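Local coordinates for protein putative D-glycero-D-manno-heptose 7-phosphate kinase (PDB 4N3O) that phosphorylates D-glycero-alpha-D-manno-heptose 7-phosphate at C-1 with ATP, a step toward the GDP-heptose used in capsule polysaccharide synthesis, at residues Q10-L15 with S41-C46; D29-Y34 with A235-A240; T202-T207 with Q328-T333. All blocks are in the same frame, centred on the assembly; numbering follows the deposited sequence.

Contact 1. Residues Q10-L15 with S41-C46; sequences QTPLRL and SLYIHC
T11 and I44 form the hydrogen-bonded pair of this antiparallel stretch: T11 N donates to I44 O and I44 N returns to T11 O (3.0 Å). A third backbone bond runs from L13 N to L42 O at 2.8 Å. I44 O is gripped a second time by a water that also bonds T11 OG1 at 2.7 Å, which ties the threonine hydroxyl to the partner strand.

On the face of Q10, P12, Y43 and H45, the contact is amide over ring. Q10 runs out fully extended (chi1 -180°), carrying NE2 over the centre of the Y43 ring, 3.1 Å from Y43 CD2, the amide standing steeply at 78° to the ring plane. Q10 CG makes a CH-pi contact with the same ring, and P12 CB lies 3.9 Å from Y43 CE1. H45 NE2 is hydrogen-bonded to D109 OD1, and D109 OD2 accepts from Y43 N.

Apolar contacts continue with L13, whose CD1 meets L42 CB and whose CD2 reaches I44 CG1 at 4.2 Å; helix 118-134 touches L13 and I44 through T121. The strand continues into R14, the probable transition-state stabiliser, salt-bridged to D163, the probable proton acceptor: this is the large mixed sheet of a GHMP kinase, whose strand 6-21 leads to the active site.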
ATOM      1  N   GLN A  10       8.952  10.609  -3.866  1.00 30.37           N
ATOM      2  CA  GLN A  10       8.379   9.270  -3.910  1.00 31.89           C
ATOM      3  C   GLN A  10       7.447   9.274  -5.125  1.00 32.28           C
ATOM      4  O   GLN A  10       6.566  10.132  -5.246  1.00 32.61           O
ATOM      5  CB  GLN A  10       7.650   9.007  -2.602  1.00 33.24           C
ATOM      6  CG  GLN A  10       7.013   7.648  -2.517  1.00 41.47           C
ATOM      7  CD  GLN A  10       6.387   7.362  -1.154  1.00 45.18           C
ATOM      8  OE1 GLN A  10       6.484   8.159  -0.204  1.00 40.85           O
ATOM      9  NE2 GLN A  10       5.752   6.213  -1.053  1.00 44.51           N
ATOM     10  N   THR A  11       7.658   8.324  -6.023  1.00 33.06           N
ATOM     11  CA  THR A  11       6.957   8.275  -7.287  1.00 31.36           C
ATOM     12  C   THR A  11       6.413   6.881  -7.488  1.00 31.28           C
ATOM     13  O   THR A  11       7.143   5.912  -7.405  1.00 31.67           O
ATOM     14  CB  THR A  11       7.959   8.592  -8.421  1.00 36.11           C
ATOM     15  OG1 THR A  11       8.709   9.784  -8.095  1.00 36.46           O
ATOM     16  CG2 THR A  11       7.246   8.755  -9.768  1.00 34.33           C
ATOM     17  N   PRO A  12       5.123   6.768  -7.782  1.00 32.23           N
ATOM     18  CA  PRO A  12       4.573   5.440  -7.917  1.00 31.49           C
ATOM     19  C   PRO A  12       4.780   4.787  -9.259  1.00 32.03           C
ATOM     20  O   PRO A  12       4.906   5.457 -10.275  1.00 36.36           O
ATOM     21  CB  PRO A  12       3.070   5.685  -7.713  1.00 32.13           C
ATOM     22  CG  PRO A  12       2.848   7.049  -8.239  1.00 31.72           C
ATOM     23  CD  PRO A  12       4.104   7.821  -7.965  1.00 31.27           C
ATOM     24  N   LEU A  13       4.803   3.463  -9.246  1.00 34.16           N
ATOM     25  CA  LEU A  13       4.869   2.669 -10.452  1.00 33.01           C
ATOM     26  C   LEU A  13       3.434   2.553 -10.951  1.00 33.05           C
ATOM     27  O   LEU A  13       2.497   3.019 -10.291  1.00 30.39           O
ATOM     28  CB  LEU A  13       5.443   1.296 -10.152  1.00 35.62           C
ATOM     29  CG  LEU A  13       6.895   1.355  -9.668  1.00 39.32           C
ATOM     30  CD1 LEU A  13       7.391  -0.041  -9.313  1.00 42.83           C
ATOM     31  CD2 LEU A  13       7.792   1.952 -10.734  1.00 40.87           C
ATOM     32  N   ARG A  14       3.246   1.939 -12.103  1.00 33.65           N
ATOM     33  CA  ARG A  14       1.920   1.842 -12.666  1.00 37.01           C
ATOM     34  C   ARG A  14       1.629   0.472 -13.175  1.00 35.93           C
ATOM     35  O   ARG A  14       2.521  -0.280 -13.539  1.00 40.12           O
ATOM     36  CB  ARG A  14       1.757   2.787 -13.859  1.00 39.48           C
ATOM     37  CG  ARG A  14       2.739   2.465 -14.973  1.00 44.92           C
ATOM     38  CD  ARG A  14       2.072   2.534 -16.330  1.00 48.95           C
ATOM     39  NE  ARG A  14       2.945   2.063 -17.405  1.00 52.44           N
ATOM     40  CZ  ARG A  14       3.268   0.781 -17.604  1.00 55.30           C
ATOM     41  NH1 ARG A  14       2.844  -0.171 -16.767  1.00 55.96           N
ATOM     42  NH2 ARG A  14       4.050   0.449 -18.627  1.00 54.79           N
ATOM     43  N   LEU A  15       0.349   0.211 -13.302  1.00 34.77           N
ATOM     44  CA  LEU A  15      -0.141  -1.036 -13.775  1.00 37.87           C
ATOM     45  C   LEU A  15      -1.020  -0.785 -14.990  1.00 37.13           C
ATOM     46  O   LEU A  15      -1.917   0.051 -14.954  1.00 34.98           O
ATOM     47  CB  LEU A  15      -0.945  -1.635 -12.645  1.00 42.19           C
ATOM     48  CG  LEU A  15      -1.440  -3.042 -12.705  1.00 48.82           C
ATOM     49  CD1 LEU A  15      -0.311  -3.984 -13.090  1.00 55.28           C
ATOM     50  CD2 LEU A  15      -1.987  -3.360 -11.325  1.00 51.21           C
ATOM     51  N   SER A  41       0.826   1.336  -5.210  1.00 33.30           N
ATOM     52  CA  SER A  41       1.637   1.587  -4.013  1.00 35.40           C
ATOM     53  C   SER A  41       3.017   0.920  -3.993  1.00 35.09           C
ATOM     54  O   SER A  41       3.429   0.395  -2.974  1.00 36.44           O
ATOM     55  CB  SER A  41       0.836   1.152  -2.757  1.00 34.13           C
ATOM     56  OG  SER A  41       0.569  -0.254  -2.795  1.00 36.06           O
ATOM     57  N   LEU A  42       3.704   0.921  -5.126  1.00 34.37           N
ATOM     58  CA  LEU A  42       5.051   0.372  -5.241  1.00 34.53           C
ATOM     59  C   LEU A  42       5.770   1.572  -5.829  1.00 34.16           C
ATOM     60  O   LEU A  42       5.333   2.140  -6.823  1.00 32.61           O
ATOM     61  CB  LEU A  42       5.090  -0.842  -6.159  1.00 36.02           C
ATOM     62  CG  LEU A  42       4.208  -2.010  -5.718  1.00 38.71           C
ATOM     63  CD1 LEU A  42       4.118  -3.062  -6.803  1.00 42.40           C
ATOM     64  CD2 LEU A  42       4.729  -2.629  -4.445  1.00 40.74           C
ATOM     65  N   TYR A  43       6.869   1.953  -5.217  1.00 33.57           N
ATOM     66  CA  TYR A  43       7.487   3.197  -5.552  1.00 33.78           C
ATOM     67  C   TYR A  43       8.973   3.189  -5.817  1.00 33.70           C
ATOM     68  O   TYR A  43       9.697   2.250  -5.475  1.00 37.45           O
ATOM     69  CB  TYR A  43       7.313   4.124  -4.323  1.00 34.26           C
ATOM     70  CG  TYR A  43       5.896   4.358  -3.829  1.00 33.01           C
ATOM     71  CD1 TYR A  43       5.107   5.351  -4.387  1.00 31.78           C
ATOM     72  CD2 TYR A  43       5.368   3.630  -2.745  1.00 34.22           C
ATOM     73  CE1 TYR A  43       3.824   5.597  -3.921  1.00 34.18           C
ATOM     74  CE2 TYR A  43       4.069   3.867  -2.275  1.00 31.20           C
ATOM     75  CZ  TYR A  43       3.318   4.864  -2.860  1.00 32.93           C
ATOM     76  OH  TYR A  43       2.046   5.131  -2.426  1.00 35.43           O
ATOM     77  N   ILE A  44       9.400   4.300  -6.394  1.00 33.17           N
ATOM     78  CA  ILE A  44      10.799   4.627  -6.578  1.00 35.69           C
ATOM     79  C   ILE A  44      11.037   5.784  -5.611  1.00 34.92           C
ATOM     80  O   ILE A  44      10.302   6.774  -5.628  1.00 32.22           O
ATOM     81  CB  ILE A  44      11.141   5.015  -8.017  1.00 37.35           C
ATOM     82  CG1 ILE A  44      11.154   3.729  -8.842  1.00 40.45           C
ATOM     83  CG2 ILE A  44      12.504   5.710  -8.065  1.00 37.37           C
ATOM     84  CD1 ILE A  44      11.601   3.887 -10.261  1.00 43.21           C
ATOM     85  N   HIS A  45      12.049   5.626  -4.761  1.00 35.33           N
ATOM     86  CA  HIS A  45      12.356   6.580  -3.723  1.00 34.60           C
ATOM     87  C   HIS A  45      13.624   7.304  -4.101  1.00 33.46           C
ATOM     88  O   HIS A  45      14.574   6.685  -4.535  1.00 36.54           O
ATOM     89  CB  HIS A  45      12.572   5.852  -2.383  1.00 33.89           C
ATOM     90  CG  HIS A  45      11.506   4.857  -2.062  1.00 37.13           C
ATOM     91  ND1 HIS A  45      10.412   5.166  -1.288  1.00 37.55           N
ATOM     92  CD2 HIS A  45      11.348   3.561  -2.438  1.00 39.65           C
ATOM     93  CE1 HIS A  45       9.626   4.104  -1.195  1.00 39.45           C
ATOM     94  NE2 HIS A  45      10.175   3.116  -1.879  1.00 39.25           N
ATOM     95  N   CYS A  46      13.627   8.620  -3.935  0.60 33.75           N
ATOM     96  CA  CYS A  46      14.797   9.438  -4.233  0.60 36.59           C
ATOM     97  C   CYS A  46      15.081  10.408  -3.107  0.60 37.50           C
ATOM     98  O   CYS A  46      14.166  11.034  -2.578  0.60 37.73           O
ATOM     99  CB  CYS A  46      14.595  10.263  -5.511  0.60 37.21           C
ATOM    100  SG  CYS A  46      14.395   9.283  -7.013  0.60 37.57           S
TER
HETATM  101  O   HOH W   1      10.806   9.420  -6.491  1.00 31.47           O

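Contact 2. Residues D29-Y34 with A235-A240; sequences DKYTGY and AIKQDA
D29 and K237 carry the one charged pair between these segments, a salt bridge from K237 NZ to D29 OD2. The modelled separation of these two atoms, 2.4 Å, is very short, so the details of the pair are doubtful. K237 is fully extended, with CG anti to the backbone N (chi1 -179°), and this straight chain takes the ammonium from the helix to the carboxylate.

On its way the lysine passes over one face of the Y31 ring: K237 CG makes a CH-pi contact 4.0 Å from the ring centroid, and K237 CB lies 3.6 Å from Y31 CE2. The opposite face of that ring is met by G33 O, toward the rim. Y31 OH has A240 CB as a neighbour and is buried with no polar partner in the model.

The Y34 ring receives two aliphatic groups of the helix. I236 CG2 comes in at the edge, 3.7 Å from Y34 CE1, whereas A240 CB sits off-centre over a face, 3.8 Å from Y34 CD1. F174, on strand 172-178, meets Y34 with its ring nearly parallel and also touches A240.

A235 O accepts from D239 N at 3.0 Å and, within the helix, I236 O from A240 N at 3.1 Å; on the strand, Y31 O takes the hydroxyl of T22, a probable substrate-binding residue that I236 also touches. The chemistry implies that helix 236-248 is held against strand 31-40 by aromatic-aliphatic packing, with a single ion pair at its margin, beside the probable sugar site.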
ATOM      1  N   ASP A  29     -11.026   9.959 -37.301  1.00130.16           N
ATOM      2  CA  ASP A  29     -10.456  10.747 -36.206  1.00123.92           C
ATOM      3  C   ASP A  29      -8.945  10.585 -36.172  1.00118.57           C
ATOM      4  O   ASP A  29      -8.230  11.491 -35.749  1.00107.10           O
ATOM      5  CB  ASP A  29     -10.982  10.254 -34.850  1.00120.99           C
ATOM      6  CG  ASP A  29     -12.492  10.273 -34.751  1.00122.38           C
ATOM      7  OD1 ASP A  29     -13.161  10.758 -35.691  1.00133.77           O
ATOM      8  OD2 ASP A  29     -13.009   9.795 -33.723  1.00108.56           O
ATOM      9  N   LYS A  30      -8.486   9.415 -36.624  1.00121.01           N
ATOM     10  CA  LYS A  30      -7.069   9.015 -36.605  1.00126.48           C
ATOM     11  C   LYS A  30      -6.751   8.405 -35.222  1.00121.34           C
ATOM     12  O   LYS A  30      -5.626   8.476 -34.723  1.00111.60           O
ATOM     13  CB  LYS A  30      -6.128  10.174 -36.964  1.00130.46           C
ATOM     14  CG  LYS A  30      -6.422  10.793 -38.325  1.00135.03           C
ATOM     15  CD  LYS A  30      -5.488  11.949 -38.635  1.00136.91           C
ATOM     16  CE  LYS A  30      -5.819  12.578 -39.977  1.00141.13           C
ATOM     17  NZ  LYS A  30      -4.909  13.713 -40.284  1.00143.41           N
ATOM     18  N   TYR A  31      -7.776   7.785 -34.638  1.00115.32           N
ATOM     19  CA  TYR A  31      -7.706   7.141 -33.334  1.00109.10           C
ATOM     20  C   TYR A  31      -6.755   5.943 -33.406  1.00108.91           C
ATOM     21  O   TYR A  31      -7.057   4.939 -34.051  1.00111.22           O
ATOM     22  CB  TYR A  31      -9.126   6.710 -32.942  1.00106.38           C
ATOM     23  CG  TYR A  31      -9.323   6.161 -31.545  1.00101.52           C
ATOM     24  CD1 TYR A  31      -9.494   7.015 -30.454  1.00 97.94           C
ATOM     25  CD2 TYR A  31      -9.410   4.789 -31.321  1.00101.36           C
ATOM     26  CE1 TYR A  31      -9.700   6.518 -29.177  1.00 89.03           C
ATOM     27  CE2 TYR A  31      -9.618   4.282 -30.048  1.00 97.29           C
ATOM     28  CZ  TYR A  31      -9.763   5.148 -28.981  1.00 91.77           C
ATOM     29  OH  TYR A  31      -9.979   4.634 -27.717  1.00 88.52           O
ATOM     30  N   THR A  32      -5.597   6.072 -32.761  1.00107.27           N
ATOM     31  CA  THR A  32      -4.581   5.012 -32.744  1.00108.10           C
ATOM     32  C   THR A  32      -4.938   3.889 -31.760  1.00101.71           C
ATOM     33  O   THR A  32      -4.611   2.720 -31.986  1.00100.57           O
ATOM     34  CB  THR A  32      -3.202   5.573 -32.346  1.00110.92           C
ATOM     35  OG1 THR A  32      -2.891   6.713 -33.155  1.00115.97           O
ATOM     36  CG2 THR A  32      -2.112   4.507 -32.486  1.00113.13           C
ATOM     37  N   GLY A  33      -5.590   4.251 -30.660  1.00 90.01           N
ATOM     38  CA  GLY A  33      -5.986   3.271 -29.656  1.00 81.64           C
ATOM     39  C   GLY A  33      -6.152   3.907 -28.297  1.00 72.54           C
ATOM     40  O   GLY A  33      -6.320   5.124 -28.186  1.00 68.35           O
ATOM     41  N   TYR A  34      -6.091   3.084 -27.258  1.00 69.75           N
ATOM     42  CA  TYR A  34      -6.250   3.582 -25.899  1.00 63.30           C
ATOM     43  C   TYR A  34      -5.476   2.754 -24.918  1.00 59.70           C
ATOM     44  O   TYR A  34      -5.050   1.645 -25.211  1.00 59.88           O
ATOM     45  CB  TYR A  34      -7.718   3.518 -25.462  1.00 64.62           C
ATOM     46  CG  TYR A  34      -8.178   2.115 -25.109  1.00 64.61           C
ATOM     47  CD1 TYR A  34      -8.709   1.272 -26.075  1.00 67.11           C
ATOM     48  CD2 TYR A  34      -8.070   1.629 -23.801  1.00 63.74           C
ATOM     49  CE1 TYR A  34      -9.131  -0.012 -25.757  1.00 69.22           C
ATOM     50  CE2 TYR A  34      -8.479   0.336 -23.476  1.00 64.80           C
ATOM     51  CZ  TYR A  34      -9.013  -0.478 -24.460  1.00 68.21           C
ATOM     52  OH  TYR A  34      -9.429  -1.757 -24.163  1.00 69.70           O
ATOM     53  N   ALA A 235     -13.687  -2.915 -33.104  1.00118.47           N
ATOM     54  CA  ALA A 235     -14.494  -2.835 -31.878  1.00111.30           C
ATOM     55  C   ALA A 235     -13.681  -2.300 -30.683  1.00107.57           C
ATOM     56  O   ALA A 235     -14.190  -2.208 -29.566  1.00 99.87           O
ATOM     57  CB  ALA A 235     -15.084  -4.199 -31.545  1.00106.83           C
ATOM     58  N   ILE A 236     -12.422  -1.945 -30.931  1.00106.11           N
ATOM     59  CA  ILE A 236     -11.550  -1.411 -29.892  1.00103.26           C
ATOM     60  C   ILE A 236     -12.017  -0.038 -29.399  1.00100.12           C
ATOM     61  O   ILE A 236     -12.103   0.179 -28.193  1.00 93.57           O
ATOM     62  CB  ILE A 236     -10.080  -1.367 -30.365  1.00105.38           C
ATOM     63  CG1 ILE A 236      -9.539  -2.801 -30.466  1.00105.85           C
ATOM     64  CG2 ILE A 236      -9.222  -0.561 -29.401  1.00106.45           C
ATOM     65  CD1 ILE A 236      -8.091  -2.905 -30.894  1.00108.84           C
ATOM     66  N   LYS A 237     -12.325   0.879 -30.318  1.00101.48           N
ATOM     67  CA  LYS A 237     -12.805   2.216 -29.924  1.00 97.89           C
ATOM     68  C   LYS A 237     -14.168   2.135 -29.229  1.00 98.58           C
ATOM     69  O   LYS A 237     -14.563   3.052 -28.507  1.00104.11           O
ATOM     70  CB  LYS A 237     -12.898   3.148 -31.126  1.00 95.78           C
ATOM     71  CG  LYS A 237     -13.365   4.557 -30.788  1.00 94.47           C
ATOM     72  CD  LYS A 237     -13.412   5.424 -32.035  1.00 99.11           C
ATOM     73  CE  LYS A 237     -13.842   6.844 -31.718  1.00 99.51           C
ATOM     74  NZ  LYS A 237     -13.807   7.684 -32.947  1.00106.81           N
ATOM     75  N   GLN A 238     -14.889   1.045 -29.473  1.00 95.67           N
ATOM     76  CA  GLN A 238     -16.176   0.827 -28.838  1.00 95.27           C
ATOM     77  C   GLN A 238     -15.918   0.360 -27.403  1.00 82.82           C
ATOM     78  O   GLN A 238     -16.587   0.793 -26.466  1.00 74.38           O
ATOM     79  CB  GLN A 238     -16.993  -0.222 -29.614  1.00102.87           C
ATOM     80  CG  GLN A 238     -18.403  -0.451 -29.083  1.00107.56           C
ATOM     81  CD  GLN A 238     -19.291   0.776 -29.205  1.00115.23           C
ATOM     82  OE1 GLN A 238     -19.058   1.650 -30.049  1.00115.36           O
ATOM     83  NE2 GLN A 238     -20.327   0.844 -28.369  1.00117.87           N
ATOM     84  N   ASP A 239     -14.938  -0.525 -27.239  1.00 78.60           N
ATOM     85  CA  ASP A 239     -14.577  -1.026 -25.912  1.00 81.31           C
ATOM     86  C   ASP A 239     -14.085   0.103 -25.007  1.00 72.22           C
ATOM     87  O   ASP A 239     -14.321   0.073 -23.808  1.00 70.62           O
ATOM     88  CB  ASP A 239     -13.535  -2.148 -26.018  1.00 83.05           C
ATOM     89  CG  ASP A 239     -14.129  -3.445 -26.557  1.00 86.42           C
ATOM     90  OD1 ASP A 239     -15.282  -3.771 -26.183  1.00 87.06           O
ATOM     91  OD2 ASP A 239     -13.442  -4.147 -27.329  1.00 86.91           O
ATOM     92  N   ALA A 240     -13.425   1.094 -25.599  1.00 68.44           N
ATOM     93  CA  ALA A 240     -12.921   2.253 -24.868  1.00 72.94           C
ATOM     94  C   ALA A 240     -14.073   3.073 -24.289  1.00 74.28           C
ATOM     95  O   ALA A 240     -14.141   3.280 -23.079  1.00 65.81           O
ATOM     96  CB  ALA A 240     -12.062   3.129 -25.779  1.00 77.03           C
TER

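Contact 3. Residues T202-T207 with Q328-T333; sequences TVLYFT and QDFSFT
L204 O accepts the backbone N-H of Q328 at 2.8 Å. The same two residues also meet through a water, which accepts from L204 N and donates to Q328 O.

The Q328 side chain sets out with CG trans to the amide nitrogen (chi1 178°) and then bends at chi2. CB lies at the edge of the F206 ring, 4.1 Å from F206 CE2; the bend turns the amide back on its own segment. There Q328 NE2 donates to D329 O at 3.0 Å, on a lone pair of the carbonyl and with the acceptor close to the amide plane, which restrains the rotation of the carboxamide.

Strand 202-206 belongs to the four-stranded antiparallel sheet of the GHMP kinase C-terminal half; strand 326-327 pairs with it at the sheet's edge, and segment 328-333 follows that strand.

F330 holds CG between its backbone N and carbonyl carbon (chi1 72°), and its ring is directed at the strand. L204 CB lies 3.8 Å from F330 CE1, the two side chains crossing at about a right angle, and L204 CB also faces Q328 O at 3.5 Å. T202 OG1, bonded to L198 O, approaches F330 CZ to 3.7 Å. F332 offers a ring face to F330 CE2, and its own ring packs edge-to-face with F172. At the other end of the strand F206 touches S114 and L116 of the probable ATP-binding loop, and Q328 and D329 pack on D329 and D109, respectively, of the second subunit.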
ATOM      1  N   THR A 202      -8.069  -8.508  -7.012  1.00 40.51           N
ATOM      2  CA  THR A 202      -6.853  -8.736  -7.755  1.00 38.52           C
ATOM      3  C   THR A 202      -5.646  -9.203  -6.959  1.00 38.30           C
ATOM      4  O   THR A 202      -5.484  -8.884  -5.796  1.00 37.07           O
ATOM      5  CB  THR A 202      -6.473  -7.465  -8.589  1.00 42.57           C
ATOM      6  OG1 THR A 202      -6.318  -6.331  -7.750  1.00 41.22           O
ATOM      7  CG2 THR A 202      -7.544  -7.130  -9.609  1.00 45.71           C
ATOM      8  N   VAL A 203      -4.811  -9.987  -7.630  1.00 38.27           N
ATOM      9  CA  VAL A 203      -3.580 -10.507  -7.076  1.00 37.75           C
ATOM     10  C   VAL A 203      -2.445 -10.243  -8.063  1.00 36.43           C
ATOM     11  O   VAL A 203      -2.567 -10.513  -9.246  1.00 36.92           O
ATOM     12  CB  VAL A 203      -3.665 -12.021  -6.854  1.00 37.15           C
ATOM     13  CG1 VAL A 203      -2.299 -12.569  -6.444  1.00 38.88           C
ATOM     14  CG2 VAL A 203      -4.720 -12.343  -5.817  1.00 37.82           C
ATOM     15  N   LEU A 204      -1.349  -9.709  -7.563  1.00 37.34           N
ATOM     16  CA  LEU A 204      -0.173  -9.395  -8.376  1.00 38.20           C
ATOM     17  C   LEU A 204       0.925 -10.374  -7.963  1.00 38.22           C
ATOM     18  O   LEU A 204       1.291 -10.430  -6.793  1.00 36.85           O
ATOM     19  CB  LEU A 204       0.268  -7.960  -8.085  1.00 38.98           C
ATOM     20  CG  LEU A 204       1.514  -7.474  -8.825  1.00 46.04           C
ATOM     21  CD1 LEU A 204       1.316  -7.592 -10.324  1.00 46.55           C
ATOM     22  CD2 LEU A 204       1.860  -6.038  -8.445  1.00 47.65           C
ATOM     23  N   TYR A 205       1.446 -11.140  -8.915  1.00 39.92           N
ATOM     24  CA  TYR A 205       2.460 -12.149  -8.632  1.00 40.20           C
ATOM     25  C   TYR A 205       3.690 -12.025  -9.514  1.00 42.40           C
ATOM     26  O   TYR A 205       3.583 -12.062 -10.726  1.00 41.24           O
ATOM     27  CB  TYR A 205       1.835 -13.523  -8.858  1.00 41.38           C
ATOM     28  CG  TYR A 205       2.768 -14.710  -8.712  1.00 42.12           C
ATOM     29  CD1 TYR A 205       3.220 -15.114  -7.458  1.00 42.45           C
ATOM     30  CD2 TYR A 205       3.156 -15.465  -9.826  1.00 44.46           C
ATOM     31  CE1 TYR A 205       4.053 -16.207  -7.314  1.00 43.93           C
ATOM     32  CE2 TYR A 205       3.989 -16.563  -9.694  1.00 42.81           C
ATOM     33  CZ  TYR A 205       4.434 -16.928  -8.436  1.00 45.75           C
ATOM     34  OH  TYR A 205       5.267 -18.008  -8.281  1.00 52.50           O
ATOM     35  N   PHE A 206       4.853 -11.873  -8.888  1.00 44.91           N
ATOM     36  CA  PHE A 206       6.120 -11.854  -9.599  1.00 47.69           C
ATOM     37  C   PHE A 206       6.580 -13.291  -9.664  1.00 48.45           C
ATOM     38  O   PHE A 206       6.684 -13.962  -8.646  1.00 53.85           O
ATOM     39  CB  PHE A 206       7.149 -10.966  -8.918  1.00 51.17           C
ATOM     40  CG  PHE A 206       6.918  -9.499  -9.154  1.00 55.17           C
ATOM     41  CD1 PHE A 206       7.478  -8.871 -10.258  1.00 60.24           C
ATOM     42  CD2 PHE A 206       6.141  -8.749  -8.285  1.00 54.00           C
ATOM     43  CE1 PHE A 206       7.267  -7.517 -10.487  1.00 58.35           C
ATOM     44  CE2 PHE A 206       5.936  -7.402  -8.503  1.00 52.21           C
ATOM     45  CZ  PHE A 206       6.496  -6.787  -9.606  1.00 55.74           C
ATOM     46  N   THR A 207       6.886 -13.736 -10.873  1.00 49.44           N
ATOM     47  CA  THR A 207       7.198 -15.135 -11.147  1.00 52.99           C
ATOM     48  C   THR A 207       8.570 -15.696 -10.801  1.00 55.50           C
ATOM     49  O   THR A 207       8.656 -16.838 -10.332  1.00 56.38           O
ATOM     50  CB  THR A 207       7.036 -15.390 -12.648  1.00 51.49           C
ATOM     51  OG1 THR A 207       8.000 -14.605 -13.356  1.00 51.72           O
ATOM     52  CG2 THR A 207       5.627 -15.015 -13.112  1.00 49.32           C
ATOM     53  N   GLN A 328       2.671  -9.808  -4.453  1.00 39.78           N
ATOM     54  CA  GLN A 328       2.933  -8.458  -4.016  1.00 39.10           C
ATOM     55  C   GLN A 328       1.630  -7.723  -3.754  1.00 43.31           C
ATOM     56  O   GLN A 328       0.895  -7.429  -4.684  1.00 46.86           O
ATOM     57  CB  GLN A 328       3.742  -7.716  -5.082  1.00 41.63           C
ATOM     58  CG  GLN A 328       4.037  -6.263  -4.755  1.00 43.31           C
ATOM     59  CD  GLN A 328       4.947  -6.112  -3.544  1.00 45.16           C
ATOM     60  OE1 GLN A 328       6.103  -6.522  -3.570  1.00 50.58           O
ATOM     61  NE2 GLN A 328       4.434  -5.513  -2.491  1.00 47.67           N
ATOM     62  N   ASP A 329       1.334  -7.456  -2.484  1.00 46.88           N
ATOM     63  CA  ASP A 329       0.154  -6.689  -2.118  1.00 47.35           C
ATOM     64  C   ASP A 329       0.384  -5.255  -2.589  1.00 44.04           C
ATOM     65  O   ASP A 329       1.520  -4.790  -2.671  1.00 42.39           O
ATOM     66  CB  ASP A 329      -0.064  -6.640  -0.585  1.00 51.80           C
ATOM     67  CG  ASP A 329      -0.503  -7.986   0.025  1.00 63.35           C
ATOM     68  OD1 ASP A 329      -0.773  -8.967  -0.717  1.00 62.18           O
ATOM     69  OD2 ASP A 329      -0.592  -8.049   1.281  1.00 68.69           O
ATOM     70  N   PHE A 330      -0.706  -4.554  -2.868  1.00 40.84           N
ATOM     71  CA  PHE A 330      -0.640  -3.186  -3.300  1.00 38.88           C
ATOM     72  C   PHE A 330      -2.010  -2.550  -3.227  1.00 37.14           C
ATOM     73  O   PHE A 330      -2.997  -3.240  -3.140  1.00 35.59           O
ATOM     74  CB  PHE A 330      -0.171  -3.130  -4.765  1.00 38.65           C
ATOM     75  CG  PHE A 330      -1.196  -3.605  -5.733  1.00 37.87           C
ATOM     76  CD1 PHE A 330      -1.326  -4.942  -6.015  1.00 37.67           C
ATOM     77  CD2 PHE A 330      -2.050  -2.696  -6.366  1.00 41.54           C
ATOM     78  CE1 PHE A 330      -2.281  -5.387  -6.922  1.00 41.54           C
ATOM     79  CE2 PHE A 330      -3.021  -3.131  -7.259  1.00 42.59           C
ATOM     80  CZ  PHE A 330      -3.133  -4.483  -7.540  1.00 44.06           C
ATOM     81  N   SER A 331      -2.047  -1.226  -3.313  1.00 39.20           N
ATOM     82  CA  SER A 331      -3.290  -0.463  -3.399  1.00 39.05           C
ATOM     83  C   SER A 331      -3.141   0.413  -4.635  1.00 37.35           C
ATOM     84  O   SER A 331      -2.024   0.648  -5.093  1.00 33.45           O
ATOM     85  CB  SER A 331      -3.406   0.518  -2.242  1.00 39.39           C
ATOM     86  OG  SER A 331      -3.038  -0.069  -1.034  1.00 52.72           O
ATOM     87  N   PHE A 332      -4.249   0.916  -5.158  1.00 35.15           N
ATOM     88  CA  PHE A 332      -4.178   1.915  -6.214  1.00 36.01           C
ATOM     89  C   PHE A 332      -4.012   3.237  -5.487  1.00 36.62           C
ATOM     90  O   PHE A 332      -4.654   3.445  -4.480  1.00 43.87           O
ATOM     91  CB  PHE A 332      -5.442   1.931  -7.060  1.00 33.01           C
ATOM     92  CG  PHE A 332      -5.631   0.681  -7.840  1.00 35.05           C
ATOM     93  CD1 PHE A 332      -4.756   0.360  -8.880  1.00 35.57           C
ATOM     94  CD2 PHE A 332      -6.667  -0.185  -7.559  1.00 35.85           C
ATOM     95  CE1 PHE A 332      -4.905  -0.802  -9.612  1.00 33.75           C
ATOM     96  CE2 PHE A 332      -6.825  -1.347  -8.299  1.00 36.02           C
ATOM     97  CZ  PHE A 332      -5.933  -1.659  -9.325  1.00 35.50           C
ATOM     98  N   THR A 333      -3.122   4.108  -5.945  1.00 39.35           N
ATOM     99  CA  THR A 333      -2.940   5.408  -5.284  1.00 38.15           C
ATOM    100  C   THR A 333      -3.586   6.522  -6.067  1.00 40.96           C
ATOM    101  O   THR A 333      -3.762   6.416  -7.282  1.00 40.70           O
ATOM    102  CB  THR A 333      -1.469   5.804  -5.142  1.00 41.06           C
ATOM    103  OG1 THR A 333      -0.883   5.942  -6.448  1.00 38.21           O
ATOM    104  CG2 THR A 333      -0.720   4.785  -4.318  1.00 43.20           C
TER
HETATM  105  O   HOH W   2      -1.515  -8.736  -4.954  1.00 41.15           O

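Overall arrangement
Contacts 1 and 3 are buried and lie side by side, their centres about 13 Å apart; S41 OG probably bonds S331 N, Y43 OH packs on T333 CG2 and L42 on Q328, so loop 328-333 bridges the two sheets. Contact 2 is more peripheral and only partly buried, its centre about 29 Å from that of contact 1, yet strands 6-21 and 31-40 are neighbours in the same sheet. Chemistry follows place: repeated backbone bonds within the sheet in contact 1, one direct backbone bond plus a water beside the smaller sheet in contact 3, and an ion pair with tyrosine packing between helix and strand in contact 2.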